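Local atomic coordinates of putative trimethylamine methyltransferase (Rhizobium meliloti, PDB entry 4YYC), a protein that probably transfers methyl groups, as a member of the trimethylamine methyltransferase family. Residues E50-D55 with A343-R348; L61-A66 with Q292-V297; G316-S321 with P353-G358; L338-A343 with L378-L383. All blocks are in the same frame, centred on the assembly; numbering follows the deposited sequence.

Interaction 1. Residues E50-D55 with A343-R348; sequences EYEVLD and AAQLAR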
loop_
_atom_site.group_PDB
_atom_site.type_symbol
_atom_site.label_atom_id
_atom_site.label_comp_id
_atom_site.label_asym_id
_atom_site.label_seq_id
_atom_site.Cartn_x
_atom_site.Cartn_y
_atom_site.Cartn_z
ATOM N N GLU A 50 6.206 -2.111 -13.594
ATOM C CA GLU A 50 5.871 -3.257 -12.735
ATOM C C GLU A 50 6.956 -3.469 -11.677
ATOM O O GLU A 50 8.155 -3.369 -11.961
ATOM C CB GLU A 50 5.696 -4.543 -13.551
ATOM C CG GLU A 50 4.732 -4.373 -14.729
ATOM C CD GLU A 50 5.433 -4.013 -16.053
ATOM O OE1 GLU A 50 6.514 -3.351 -16.074
ATOM O OE2 GLU A 50 4.888 -4.414 -17.105
ATOM N N TYR A 51 6.545 -3.682 -10.423
ATOM C CA TYR A 51 7.478 -3.962 -9.357
ATOM C C TYR A 51 7.777 -5.451 -9.306
ATOM O O TYR A 51 6.818 -6.272 -9.288
ATOM C CB TYR A 51 6.852 -3.538 -8.025
ATOM C CG TYR A 51 7.845 -3.674 -6.904
ATOM C CD1 TYR A 51 8.928 -2.813 -6.810
ATOM C CD2 TYR A 51 7.689 -4.621 -5.905
ATOM C CE1 TYR A 51 9.844 -2.926 -5.808
ATOM C CE2 TYR A 51 8.606 -4.735 -4.871
ATOM C CZ TYR A 51 9.675 -3.872 -4.802
ATOM O OH TYR A 51 10.603 -3.931 -3.809
ATOM N N GLU A 52 9.057 -5.785 -9.261
ATOM C CA GLU A 52 9.576 -7.160 -9.314
ATOM C C GLU A 52 10.208 -7.557 -8.006
ATOM O O GLU A 52 10.914 -6.752 -7.404
ATOM C CB GLU A 52 10.691 -7.275 -10.310
ATOM C CG GLU A 52 10.373 -6.708 -11.644
ATOM C CD GLU A 52 11.440 -7.045 -12.667
ATOM O OE1 GLU A 52 12.676 -7.118 -12.381
ATOM O OE2 GLU A 52 11.034 -7.219 -13.791
ATOM N N VAL A 53 9.965 -8.802 -7.597
ATOM C CA VAL A 53 10.605 -9.413 -6.465
ATOM C C VAL A 53 11.565 -10.560 -6.758
ATOM O O VAL A 53 12.303 -10.934 -5.877
ATOM C CB VAL A 53 9.600 -9.828 -5.401
ATOM C CG1 VAL A 53 8.797 -8.597 -4.969
ATOM C CG2 VAL A 53 8.694 -10.937 -5.900
ATOM N N LEU A 54 11.549 -11.125 -7.964
ATOM C CA LEU A 54 12.445 -12.223 -8.311
ATOM C C LEU A 54 13.372 -11.748 -9.394
ATOM O O LEU A 54 12.953 -11.040 -10.301
ATOM C CB LEU A 54 11.672 -13.416 -8.838
ATOM C CG LEU A 54 10.654 -14.060 -7.897
ATOM C CD1 LEU A 54 9.740 -15.051 -8.581
ATOM C CD2 LEU A 54 11.449 -14.669 -6.745
ATOM N N ASP A 55 14.648 -12.101 -9.279
ATOM C CA ASP A 55 15.609 -11.855 -10.362
ATOM C C ASP A 55 15.605 -13.008 -11.356
ATOM O O ASP A 55 14.870 -13.975 -11.164
ATOM C CB ASP A 55 17.010 -11.548 -9.819
ATOM C CG ASP A 55 17.683 -12.731 -9.128
ATOM O OD1 ASP A 55 17.283 -13.924 -9.234
ATOM O OD2 ASP A 55 18.716 -12.462 -8.485
ATOM N N ALA A 343 4.238 -13.982 -8.985
ATOM C CA ALA A 343 3.361 -14.679 -9.931
ATOM C C ALA A 343 3.126 -13.787 -11.165
ATOM O O ALA A 343 3.053 -14.254 -12.314
ATOM C CB ALA A 343 2.047 -15.067 -9.266
ATOM N N ALA A 344 2.992 -12.489 -10.957
ATOM C CA ALA A 344 2.853 -11.563 -12.092
ATOM C C ALA A 344 4.048 -11.611 -13.044
ATOM O O ALA A 344 3.880 -11.599 -14.274
ATOM C CB ALA A 344 2.655 -10.142 -11.589
ATOM N N GLN A 345 5.251 -11.702 -12.481
ATOM C CA GLN A 345 6.429 -11.868 -13.272
ATOM C C GLN A 345 6.366 -13.147 -14.090
ATOM O O GLN A 345 6.672 -13.126 -15.303
ATOM C CB GLN A 345 7.707 -11.886 -12.418
ATOM C CG GLN A 345 7.965 -10.589 -11.696
ATOM C CD GLN A 345 9.246 -10.616 -10.884
ATOM O OE1 GLN A 345 9.207 -10.705 -9.649
ATOM N NE2 GLN A 345 10.361 -10.597 -11.574
ATOM N N LEU A 346 5.971 -14.234 -13.448
ATOM C CA LEU A 346 5.864 -15.541 -14.153
ATOM C C LEU A 346 4.805 -15.524 -15.233
ATOM O O LEU A 346 4.968 -16.136 -16.296
ATOM C CB LEU A 346 5.584 -16.649 -13.156
ATOM C CG LEU A 346 6.743 -16.895 -12.187
ATOM C CD1 LEU A 346 6.208 -17.737 -11.035
ATOM C CD2 LEU A 346 7.960 -17.497 -12.849
ATOM N N ALA A 347 3.703 -14.808 -14.974
ATOM C CA ALA A 347 2.632 -14.659 -15.975
ATOM C C ALA A 347 3.064 -13.885 -17.209
ATOM O O ALA A 347 2.768 -14.280 -18.369
ATOM C CB ALA A 347 1.416 -14.008 -15.323
ATOM N N ARG A 348 3.828 -12.822 -17.007
ATOM C CA ARG A 348 4.313 -12.020 -18.158
ATOM C C ARG A 348 5.241 -12.872 -18.996
ATOM O O ARG A 348 5.201 -12.824 -20.229
ATOM C CB ARG A 348 4.994 -10.730 -17.702
ATOM C CG ARG A 348 4.018 -9.634 -17.236
ATOM C CD ARG A 348 4.745 -8.332 -16.941
ATOM N NE ARG A 348 5.537 -8.352 -15.712
ATOM C CZ ARG A 348 5.068 -8.142 -14.485
ATOM N NH1 ARG A 348 3.794 -7.884 -14.262
ATOM N NH2 ARG A 348 5.915 -8.195 -13.458
HETATM O O HOH W 1 5.418 -8.091 -10.533
HETATM O O HOH W 2 10.316 -10.232 -14.457
HETATM O O HOH W 3 8.550 -7.648 -14.350
#
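Gln345, on helix 334-350 of the α/β barrel, uses its side-chain amide much as a peptide group would and docks on the loop 50-55 that passes beside this helix. Its OE1 takes two backbone N-H groups. Leu54 N comes in the carbonyl plane, on a lone pair, at 2.9 Å from Gln345 OE1, while Val53 N stands above that plane, off any lone pair. On the other branch Gln345 NE2 gives a nearly straight bond (171°) to Leu54 O, 2.9 Å away and close to the amide plane. The chain beyond CG is extended (chi2 -179°), which carries the amide clear of the helix to the loop backbone. Glu52 crosses it at about a right angle, its CB 3.6 Å from Gln345 NE2; the Glu52 carboxylate also pairs with Arg49 of the second subunit. An alanine in place of Gln345 is likely to leave Val53 N, Leu54 N and Leu54 O without their helix partners and the loop less firmly seated. One turn on, the Arg348 guanidinium lies sandwiched between Ala344 O over its centre and Glu50 CB nearer the rim of the opposite face, and its NH1 bonds to Ala384 O. At the guanidinium edge and in its plane, water 1 accepts from Arg348 NH2 at 3.0 Å and donates to Tyr51 O at 2.6 Å.

Interaction 2. Residues L61-A66 with Q292-V297; sequences LIERNA and QILAEV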
loop_
_atom_site.group_PDB
_atom_site.type_symbol
_atom_site.label_atom_id
_atom_site.label_comp_id
_atom_site.label_asym_id
_atom_site.label_seq_id
_atom_site.Cartn_x
_atom_site.Cartn_y
_atom_site.Cartn_z
ATOM N N LEU A 61 14.524 -20.594 -11.662
ATOM C CA LEU A 61 14.437 -21.633 -10.656
ATOM C C LEU A 61 13.004 -22.107 -10.453
ATOM O O LEU A 61 12.737 -23.304 -10.439
ATOM C CB LEU A 61 15.027 -21.100 -9.360
ATOM C CG LEU A 61 14.943 -21.994 -8.132
ATOM C CD1 LEU A 61 15.690 -23.282 -8.373
ATOM C CD2 LEU A 61 15.583 -21.234 -6.958
ATOM N N ILE A 62 12.104 -21.144 -10.289
ATOM C CA ILE A 62 10.683 -21.461 -10.120
ATOM C C ILE A 62 10.142 -22.152 -11.372
ATOM O O ILE A 62 9.424 -23.137 -11.268
ATOM C CB ILE A 62 9.843 -20.224 -9.779
ATOM C CG1 ILE A 62 10.331 -19.561 -8.475
ATOM C CG2 ILE A 62 8.372 -20.597 -9.649
ATOM C CD1 ILE A 62 10.321 -20.465 -7.267
ATOM N N GLU A 63 10.492 -21.659 -12.549
ATOM C CA GLU A 63 10.027 -22.252 -13.813
ATOM C C GLU A 63 10.528 -23.704 -13.960
ATOM O O GLU A 63 9.774 -24.605 -14.300
ATOM C CB GLU A 63 10.442 -21.364 -15.001
ATOM C CG GLU A 63 9.674 -20.047 -15.038
ATOM C CD GLU A 63 10.221 -19.004 -15.989
ATOM O OE1 GLU A 63 11.429 -19.027 -16.300
ATOM O OE2 GLU A 63 9.468 -18.081 -16.350
ATOM N N ARG A 64 11.791 -23.932 -13.638
ATOM C CA ARG A 64 12.355 -25.257 -13.710
ATOM C C ARG A 64 11.669 -26.206 -12.721
ATOM O O ARG A 64 11.297 -27.342 -13.066
ATOM C CB ARG A 64 13.851 -25.169 -13.374
ATOM C CG ARG A 64 14.679 -26.362 -13.680
ATOM C CD ARG A 64 16.158 -25.983 -13.742
ATOM N NE ARG A 64 16.628 -25.227 -12.591
ATOM C CZ ARG A 64 17.127 -23.985 -12.594
ATOM N NH1 ARG A 64 17.275 -23.267 -13.702
ATOM N NH2 ARG A 64 17.515 -23.456 -11.450
ATOM N N ASN A 65 11.474 -25.733 -11.495
ATOM C CA ASN A 65 10.822 -26.530 -10.473
ATOM C C ASN A 65 9.361 -26.847 -10.812
ATOM O O ASN A 65 8.880 -27.948 -10.522
ATOM C CB ASN A 65 10.932 -25.845 -9.088
ATOM C CG ASN A 65 12.333 -25.928 -8.508
ATOM O OD1 ASN A 65 13.246 -26.500 -9.110
ATOM N ND2 ASN A 65 12.515 -25.346 -7.299
ATOM N N ALA A 66 8.654 -25.910 -11.437
ATOM C CA ALA A 66 7.298 -26.219 -11.874
ATOM C C ALA A 66 7.244 -27.287 -12.937
ATOM O O ALA A 66 6.371 -28.121 -12.923
ATOM C CB ALA A 66 6.578 -24.963 -12.322
ATOM N N GLN A 292 3.933 -24.265 -7.130
ATOM C CA GLN A 292 2.655 -24.976 -7.276
ATOM C C GLN A 292 1.667 -24.192 -8.143
ATOM O O GLN A 292 0.978 -24.755 -8.991
ATOM C CB GLN A 292 2.039 -25.274 -5.932
ATOM C CG GLN A 292 0.960 -26.344 -6.004
ATOM C CD GLN A 292 0.270 -26.433 -4.654
ATOM O OE1 GLN A 292 0.856 -26.906 -3.711
ATOM N NE2 GLN A 292 -0.967 -25.941 -4.555
ATOM N N ILE A 293 1.588 -22.896 -7.902
ATOM C CA ILE A 293 0.758 -22.035 -8.721
ATOM C C ILE A 293 1.076 -22.157 -10.207
ATOM O O ILE A 293 0.181 -22.332 -11.043
ATOM C CB ILE A 293 0.870 -20.557 -8.281
ATOM C CG1 ILE A 293 0.114 -20.365 -6.967
ATOM C CG2 ILE A 293 0.309 -19.636 -9.353
ATOM C CD1 ILE A 293 0.482 -19.042 -6.290
ATOM N N LEU A 294 2.357 -22.077 -10.536
ATOM C CA LEU A 294 2.758 -22.095 -11.929
ATOM C C LEU A 294 2.408 -23.449 -12.555
ATOM O O LEU A 294 1.938 -23.498 -13.700
ATOM C CB LEU A 294 4.252 -21.751 -12.081
ATOM C CG LEU A 294 4.799 -21.779 -13.507
ATOM C CD1 LEU A 294 4.028 -20.819 -14.409
ATOM C CD2 LEU A 294 6.292 -21.429 -13.466
ATOM N N ALA A 295 2.608 -24.543 -11.815
ATOM C CA ALA A 295 2.237 -25.890 -12.327
ATOM C C ALA A 295 0.740 -25.988 -12.602
ATOM O O ALA A 295 0.327 -26.422 -13.677
ATOM C CB ALA A 295 2.681 -26.961 -11.326
ATOM N N GLU A 296 -0.085 -25.527 -11.665
ATOM C CA GLU A 296 -1.548 -25.583 -11.810
ATOM C C GLU A 296 -1.994 -24.728 -13.001
ATOM O O GLU A 296 -2.798 -25.175 -13.803
ATOM C CB GLU A 296 -2.251 -25.140 -10.536
ATOM C CG GLU A 296 -2.030 -26.077 -9.391
ATOM C CD GLU A 296 -2.727 -25.683 -8.117
ATOM O OE1 GLU A 296 -3.546 -24.719 -8.093
ATOM O OE2 GLU A 296 -2.468 -26.340 -7.077
ATOM N N VAL A 297 -1.453 -23.515 -13.122
ATOM C CA VAL A 297 -1.833 -22.663 -14.238
ATOM C C VAL A 297 -1.376 -23.205 -15.568
ATOM O O VAL A 297 -2.138 -23.190 -16.538
ATOM C CB VAL A 297 -1.378 -21.182 -14.023
ATOM C CG1 VAL A 297 -1.554 -20.396 -15.328
ATOM C CG2 VAL A 297 -2.095 -20.558 -12.842
#
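Leu294 and Ala66 form the centre of this helix-helix contact, which is essentially apolar, with no hydrogen bond across it. The CD2 methyl of Leu294 does most of the touching: it sits 3.7 Å from Ala66 CB, and the backbone of the other helix comes almost as near, with Glu63 CA 3.8 Å from Leu294 CD2. Leu294 CG lies opposite its own backbone N (chi1 178°), which sends the isobutyl group out from helix 286-307 and across the turn that holds Glu63 and Ala66. Glu63 adds only its aliphatic part, CG lying 4.0 Å from Leu294 CD2, while its carboxylate turns elsewhere and forms a salt bridge with Arg349. Ile62 touches the same methyl more loosely, its CG2 4.4 Å from Leu294 CD2.

Beside the leucine, Ala66 CB faces Ala295 N at 4.0 Å, and the two CA atoms, of Ala66 and Ala295, come within 5.1 Å of each other. Where these two residues meet, only methyl groups face each other, consistent with short helical axes that approach to 8.8 Å at a crossing angle of -55°.

Farther out, Ile62 also packs on Ala287, Leu290 and Thr291, so the contact continues along helix 286-307, and Asn65 bonds to Gln431 of the second subunit. Helix 56-73 thus forms an outer layer over helix 286-307, whose Leu294, Ile293 and Val297 rest in turn on Phe315 of strand 313-322.

Interaction 3. Residues G316-S321 with P353-G358; sequences GTFAAS and PFRTGG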
loop_
_atom_site.group_PDB
_atom_site.type_symbol
_atom_site.label_atom_id
_atom_site.label_comp_id
_atom_site.label_asym_id
_atom_site.label_seq_id
_atom_site.Cartn_x
_atom_site.Cartn_y
_atom_site.Cartn_z
ATOM N N GLY A 316 -4.437 -16.815 -13.365
ATOM C CA GLY A 316 -5.058 -16.287 -12.139
ATOM C C GLY A 316 -4.336 -16.786 -10.929
ATOM O O GLY A 316 -3.564 -17.743 -10.999
ATOM N N THR A 317 -4.519 -16.115 -9.812
ATOM C CA THR A 317 -4.018 -16.579 -8.543
ATOM C C THR A 317 -4.982 -15.968 -7.479
ATOM O O THR A 317 -5.122 -14.757 -7.439
ATOM C CB THR A 317 -2.569 -16.081 -8.319
ATOM O OG1 THR A 317 -1.651 -16.815 -9.156
ATOM C CG2 THR A 317 -2.117 -16.258 -6.902
ATOM N N PHE A 318 -5.522 -16.800 -6.592
ATOM C CA PHE A 318 -6.039 -16.327 -5.319
ATOM C C PHE A 318 -5.068 -16.880 -4.291
ATOM O O PHE A 318 -4.930 -18.120 -4.190
ATOM C CB PHE A 318 -7.441 -16.812 -5.029
ATOM C CG PHE A 318 -7.907 -16.420 -3.681
ATOM C CD1 PHE A 318 -8.512 -15.212 -3.485
ATOM C CD2 PHE A 318 -7.670 -17.249 -2.581
ATOM C CE1 PHE A 318 -8.904 -14.821 -2.207
ATOM C CE2 PHE A 318 -8.084 -16.865 -1.310
ATOM C CZ PHE A 318 -8.687 -15.647 -1.138
ATOM N N ALA A 319 -4.409 -15.997 -3.564
ATOM C CA ALA A 319 -3.413 -16.426 -2.608
ATOM C C ALA A 319 -3.448 -15.613 -1.335
ATOM O O ALA A 319 -3.391 -14.383 -1.344
ATOM C CB ALA A 319 -2.033 -16.456 -3.258
ATOM N N ALA A 320 -3.685 -16.311 -0.257
ATOM C CA ALA A 320 -3.677 -15.722 1.063
ATOM C C ALA A 320 -2.868 -16.614 1.983
ATOM O O ALA A 320 -2.293 -17.641 1.531
ATOM C CB ALA A 320 -5.109 -15.549 1.525
ATOM N N SER A 321 -2.732 -16.223 3.237
ATOM C CA SER A 321 -2.001 -17.028 4.214
ATOM C C SER A 321 -2.965 -17.641 5.213
ATOM O O SER A 321 -4.197 -17.469 5.102
ATOM C CB SER A 321 -0.901 -16.183 4.889
ATOM O OG SER A 321 -1.368 -14.885 5.175
ATOM N N PRO A 353 -2.396 -12.833 -19.834
ATOM C CA PRO A 353 -2.865 -11.812 -18.890
ATOM C C PRO A 353 -3.045 -12.371 -17.471
ATOM O O PRO A 353 -3.337 -13.542 -17.304
ATOM C CB PRO A 353 -4.216 -11.368 -19.480
ATOM C CG PRO A 353 -4.207 -11.846 -20.870
ATOM C CD PRO A 353 -3.382 -13.104 -20.892
ATOM N N PHE A 354 -2.830 -11.522 -16.471
ATOM C CA PHE A 354 -2.666 -11.934 -15.086
ATOM C C PHE A 354 -3.817 -11.372 -14.227
ATOM O O PHE A 354 -4.183 -10.208 -14.349
ATOM C CB PHE A 354 -1.303 -11.397 -14.591
ATOM C CG PHE A 354 -1.014 -11.725 -13.184
ATOM C CD1 PHE A 354 -0.942 -13.027 -12.764
ATOM C CD2 PHE A 354 -0.804 -10.711 -12.273
ATOM C CE1 PHE A 354 -0.681 -13.336 -11.432
ATOM C CE2 PHE A 354 -0.551 -10.993 -10.950
ATOM C CZ PHE A 354 -0.463 -12.319 -10.528
ATOM N N ARG A 355 -4.325 -12.220 -13.333
ATOM C CA ARG A 355 -5.332 -11.856 -12.338
ATOM C C ARG A 355 -4.820 -12.261 -10.968
ATOM O O ARG A 355 -4.310 -13.352 -10.777
ATOM C CB ARG A 355 -6.661 -12.603 -12.595
ATOM C CG ARG A 355 -7.705 -12.526 -11.476
ATOM C CD ARG A 355 -7.654 -13.730 -10.561
ATOM N NE ARG A 355 -8.251 -13.479 -9.266
ATOM C CZ ARG A 355 -8.852 -14.391 -8.512
ATOM N NH1 ARG A 355 -9.108 -15.620 -8.938
ATOM N NH2 ARG A 355 -9.256 -14.044 -7.304
ATOM N N THR A 356 -4.925 -11.349 -10.012
ATOM C CA THR A 356 -4.618 -11.601 -8.600
ATOM C C THR A 356 -5.150 -10.410 -7.792
ATOM O O THR A 356 -5.691 -9.468 -8.328
ATOM C CB THR A 356 -3.095 -11.788 -8.281
ATOM O OG1 THR A 356 -2.948 -12.448 -7.001
ATOM C CG2 THR A 356 -2.347 -10.474 -8.230
ATOM N N GLY A 357 -5.020 -10.509 -6.490
ATOM C CA GLY A 357 -5.217 -9.350 -5.621
ATOM C C GLY A 357 -6.615 -8.863 -5.457
ATOM O O GLY A 357 -7.582 -9.649 -5.454
ATOM N N GLY A 358 -6.735 -7.558 -5.378
ATOM C CA GLY A 358 -7.998 -6.927 -5.023
ATOM C C GLY A 358 -7.944 -6.299 -3.644
ATOM O O GLY A 358 -6.878 -6.082 -3.090
HETATM O O HOH W 4 -5.123 -13.303 -4.457
#
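Two neighbouring parallel strands of the barrel sheet, 313-322 and the very short 354-355, meet where Gly316 and Thr317 run beside Arg355 and Thr356. The backbone pairing is slack. Thr317 N reaches Arg355 O at 2.9 Å, but the angle of 126° makes the bond weak, and the same oxygen also receives a CA-H...O contact from Gly316 CA at 3.3 Å. The absence of a side chain at Gly316 matters here, since a beta carbon would press on Arg355 CD. Thr317 O accepts a further CA-H...O contact, from Thr356 CA at 3.4 Å. The side chains of Thr317 and Thr356 lie alongside each other and point the same way; the Thr356 hydroxyl has a firmer partner in Ser340.

Arg355 bends at chi2 (-96°), which lays its guanidinium alongside Thr317 and Phe318. Thr317 O then lies over one face of the guanidinium, offset toward the rim, while Arg355 NH2 approaches the Phe318 ring at its edge, 4.0 Å from Phe318 CB, the two planes 45° apart. Arg355 NH2 also hydrogen-bonds to an unidentified ligand, probably from the crystallisation liquor. Thr317 OG1 turns back to Gly316 O at 2.8 Å, from above the plane of that carbonyl, and meets the edge of the Phe354 ring. Parallel strands joined by an intervening helix, here 334-350, form the β-α-β crossover from which α/β barrels are built.

Interaction 4. Residues L338-A343 with L378-L383; sequences LVSYGA and LNMTLL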
loop_
_atom_site.group_PDB
_atom_site.type_symbol
_atom_site.label_atom_id
_atom_site.label_comp_id
_atom_site.label_asym_id
_atom_site.label_seq_id
_atom_site.Cartn_x
_atom_site.Cartn_y
_atom_site.Cartn_z
ATOM N N LEU A 338 4.233 -11.010 -1.732
ATOM C CA LEU A 338 5.417 -11.501 -2.433
ATOM C C LEU A 338 5.065 -12.574 -3.446
ATOM O O LEU A 338 5.561 -12.561 -4.583
ATOM C CB LEU A 338 6.452 -12.074 -1.451
ATOM C CG LEU A 338 7.084 -11.005 -0.551
ATOM C CD1 LEU A 338 7.896 -11.670 0.568
ATOM C CD2 LEU A 338 7.914 -9.977 -1.266
ATOM N N VAL A 339 4.208 -13.488 -3.053
ATOM C CA VAL A 339 3.683 -14.498 -4.006
ATOM C C VAL A 339 3.073 -13.799 -5.234
ATOM O O VAL A 339 3.385 -14.130 -6.374
ATOM C CB VAL A 339 2.600 -15.393 -3.365
ATOM C CG1 VAL A 339 1.807 -16.221 -4.399
ATOM C CG2 VAL A 339 3.216 -16.313 -2.313
ATOM N N SER A 340 2.208 -12.822 -5.006
ATOM C CA SER A 340 1.530 -12.210 -6.125
ATOM C C SER A 340 2.416 -11.358 -7.003
ATOM O O SER A 340 2.271 -11.356 -8.245
ATOM C CB SER A 340 0.309 -11.434 -5.681
ATOM O OG SER A 340 -0.662 -12.338 -5.204
ATOM N N TYR A 341 3.382 -10.653 -6.410
ATOM C CA TYR A 341 4.345 -9.920 -7.243
ATOM C C TYR A 341 5.117 -10.897 -8.130
ATOM O O TYR A 341 5.340 -10.643 -9.300
ATOM C CB TYR A 341 5.364 -9.144 -6.400
ATOM C CG TYR A 341 4.932 -7.801 -5.833
ATOM C CD1 TYR A 341 4.481 -6.771 -6.670
ATOM C CD2 TYR A 341 4.990 -7.542 -4.469
ATOM C CE1 TYR A 341 4.159 -5.525 -6.165
ATOM C CE2 TYR A 341 4.614 -6.304 -3.964
ATOM C CZ TYR A 341 4.218 -5.312 -4.813
ATOM O OH TYR A 341 3.834 -4.081 -4.342
ATOM N N GLY A 342 5.558 -12.005 -7.542
ATOM C CA GLY A 342 6.307 -13.006 -8.244
ATOM C C GLY A 342 5.472 -13.692 -9.319
ATOM O O GLY A 342 5.942 -13.944 -10.455
ATOM N N ALA A 343 4.238 -13.982 -8.985
ATOM C CA ALA A 343 3.361 -14.679 -9.931
ATOM C C ALA A 343 3.126 -13.787 -11.165
ATOM O O ALA A 343 3.053 -14.254 -12.314
ATOM C CB ALA A 343 2.047 -15.067 -9.266
ATOM N N LEU A 378 -4.272 -4.137 -2.403
ATOM C CA LEU A 378 -4.560 -3.330 -3.586
ATOM C C LEU A 378 -3.339 -2.593 -4.141
ATOM O O LEU A 378 -3.135 -2.498 -5.365
ATOM C CB LEU A 378 -5.702 -2.352 -3.295
ATOM C CG LEU A 378 -6.169 -1.513 -4.487
ATOM C CD1 LEU A 378 -6.826 -2.448 -5.495
ATOM C CD2 LEU A 378 -7.163 -0.476 -3.959
ATOM N N ASN A 379 -2.490 -2.084 -3.263
ATOM C CA ASN A 379 -1.271 -1.433 -3.743
ATOM C C ASN A 379 -0.365 -2.436 -4.482
ATOM O O ASN A 379 0.166 -2.115 -5.523
ATOM C CB ASN A 379 -0.553 -0.678 -2.598
ATOM C CG ASN A 379 -1.246 0.644 -2.244
ATOM O OD1 ASN A 379 -1.411 1.552 -3.087
ATOM N ND2 ASN A 379 -1.622 0.779 -0.983
HETATM N N MSE A 380 -0.231 -3.640 -3.972
HETATM C CA MSE A 380 0.515 -4.705 -4.678
HETATM C C MSE A 380 -0.152 -4.983 -5.997
HETATM O O MSE A 380 0.495 -5.134 -7.029
HETATM C CB MSE A 380 0.631 -5.949 -3.803
HETATM C CG MSE A 380 1.165 -7.188 -4.486
HETATM SE SE MSE A 380 -0.111 -8.106 -5.628
HETATM C CE MSE A 380 -1.289 -8.747 -4.208
ATOM N N THR A 381 -1.486 -4.977 -6.011
ATOM C CA THR A 381 -2.216 -5.378 -7.220
ATOM C C THR A 381 -1.858 -4.437 -8.359
ATOM O O THR A 381 -1.569 -4.849 -9.485
ATOM C CB THR A 381 -3.734 -5.352 -6.952
ATOM O OG1 THR A 381 -4.054 -6.282 -5.906
ATOM C CG2 THR A 381 -4.533 -5.694 -8.167
ATOM N N LEU A 382 -1.820 -3.142 -8.051
ATOM C CA LEU A 382 -1.494 -2.166 -9.096
ATOM C C LEU A 382 -0.016 -2.256 -9.463
ATOM O O LEU A 382 0.353 -2.257 -10.658
ATOM C CB LEU A 382 -1.790 -0.757 -8.620
ATOM C CG LEU A 382 -1.472 0.341 -9.655
ATOM C CD1 LEU A 382 -2.444 0.262 -10.789
ATOM C CD2 LEU A 382 -1.468 1.714 -9.025
ATOM N N LEU A 383 0.851 -2.293 -8.471
ATOM C CA LEU A 383 2.285 -2.213 -8.749
ATOM C C LEU A 383 2.818 -3.467 -9.413
ATOM O O LEU A 383 3.794 -3.403 -10.175
ATOM C CB LEU A 383 3.066 -1.909 -7.463
ATOM C CG LEU A 383 2.744 -0.554 -6.837
ATOM C CD1 LEU A 383 3.601 -0.382 -5.623
ATOM C CD2 LEU A 383 2.981 0.572 -7.791
#
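Ser340 OG is held by Thr356 OG1 and, more weakly, by Pro336 O of its own helix, and the CB of Ser340 faces the side chain of Met380, a selenomethionine in the crystal. Ser340 CB lies 3.4 Å from Met380 SE and 3.5 Å from Met380 CE, the latter a tight approach for two carbons. Met380 CG stands opposite the backbone N (chi1 170°), and bends at chi2 and chi3 then fold the selenium and methyl back toward the serine.

The same CG makes the main contact with Tyr341. It sits over the centre of the ring, 3.6 Å from the centroid of Tyr341 and 11° off the normal, a CH-π contact. Met380 SE is farther above the same ring, 4.9 Å from its centroid, a distant Met-aromatic contact. As the two side chains slide past each other in opposite directions, Tyr341 OH ends 3.4 Å from Met380 CA. Leu383 meets the ring at its edge and in its plane, CB 4.0 Å from Tyr341 CE1. Elsewhere Tyr51 packs edge-to-face with Tyr341, and Leu383 of the second subunit also packs on Tyr341. A serine in place of Tyr341 would probably open a gap beside Met380 CG and Leu383 CB and leave the selenomethionine chain freer to turn.

The short axes run 9.6 Å apart and only 13° from parallel. Such side-by-side packing of two helices, 334-350 and 368-383, flanking the intervening strand 354-355 in sequence, is typical of the helical outer layer of an α/β barrel.

Overall arrangement
From the N terminus, the loop 50-55 comes first, and interaction 1 closes a long loop by bringing it to helix 334-350. Interaction 2 lies wholly within that span, joining helix 56-73 to helix 286-307. It is complete before interactions 3 and 4 begin and reaches both through Ile293, which packs on Thr317 and Val339. Interaction 3, between strands 313-322 and 354-355, starts inside the span of interaction 1 and ends beyond it, so the two cross. Interaction 4, from helix 334-350 to helix 368-383, crosses both and shares Ala343 with interaction 1. Helix 334-350 thus links N-terminal loop, barrel strands and next helix, while interactions 1, 2 and 4 also border the second subunit.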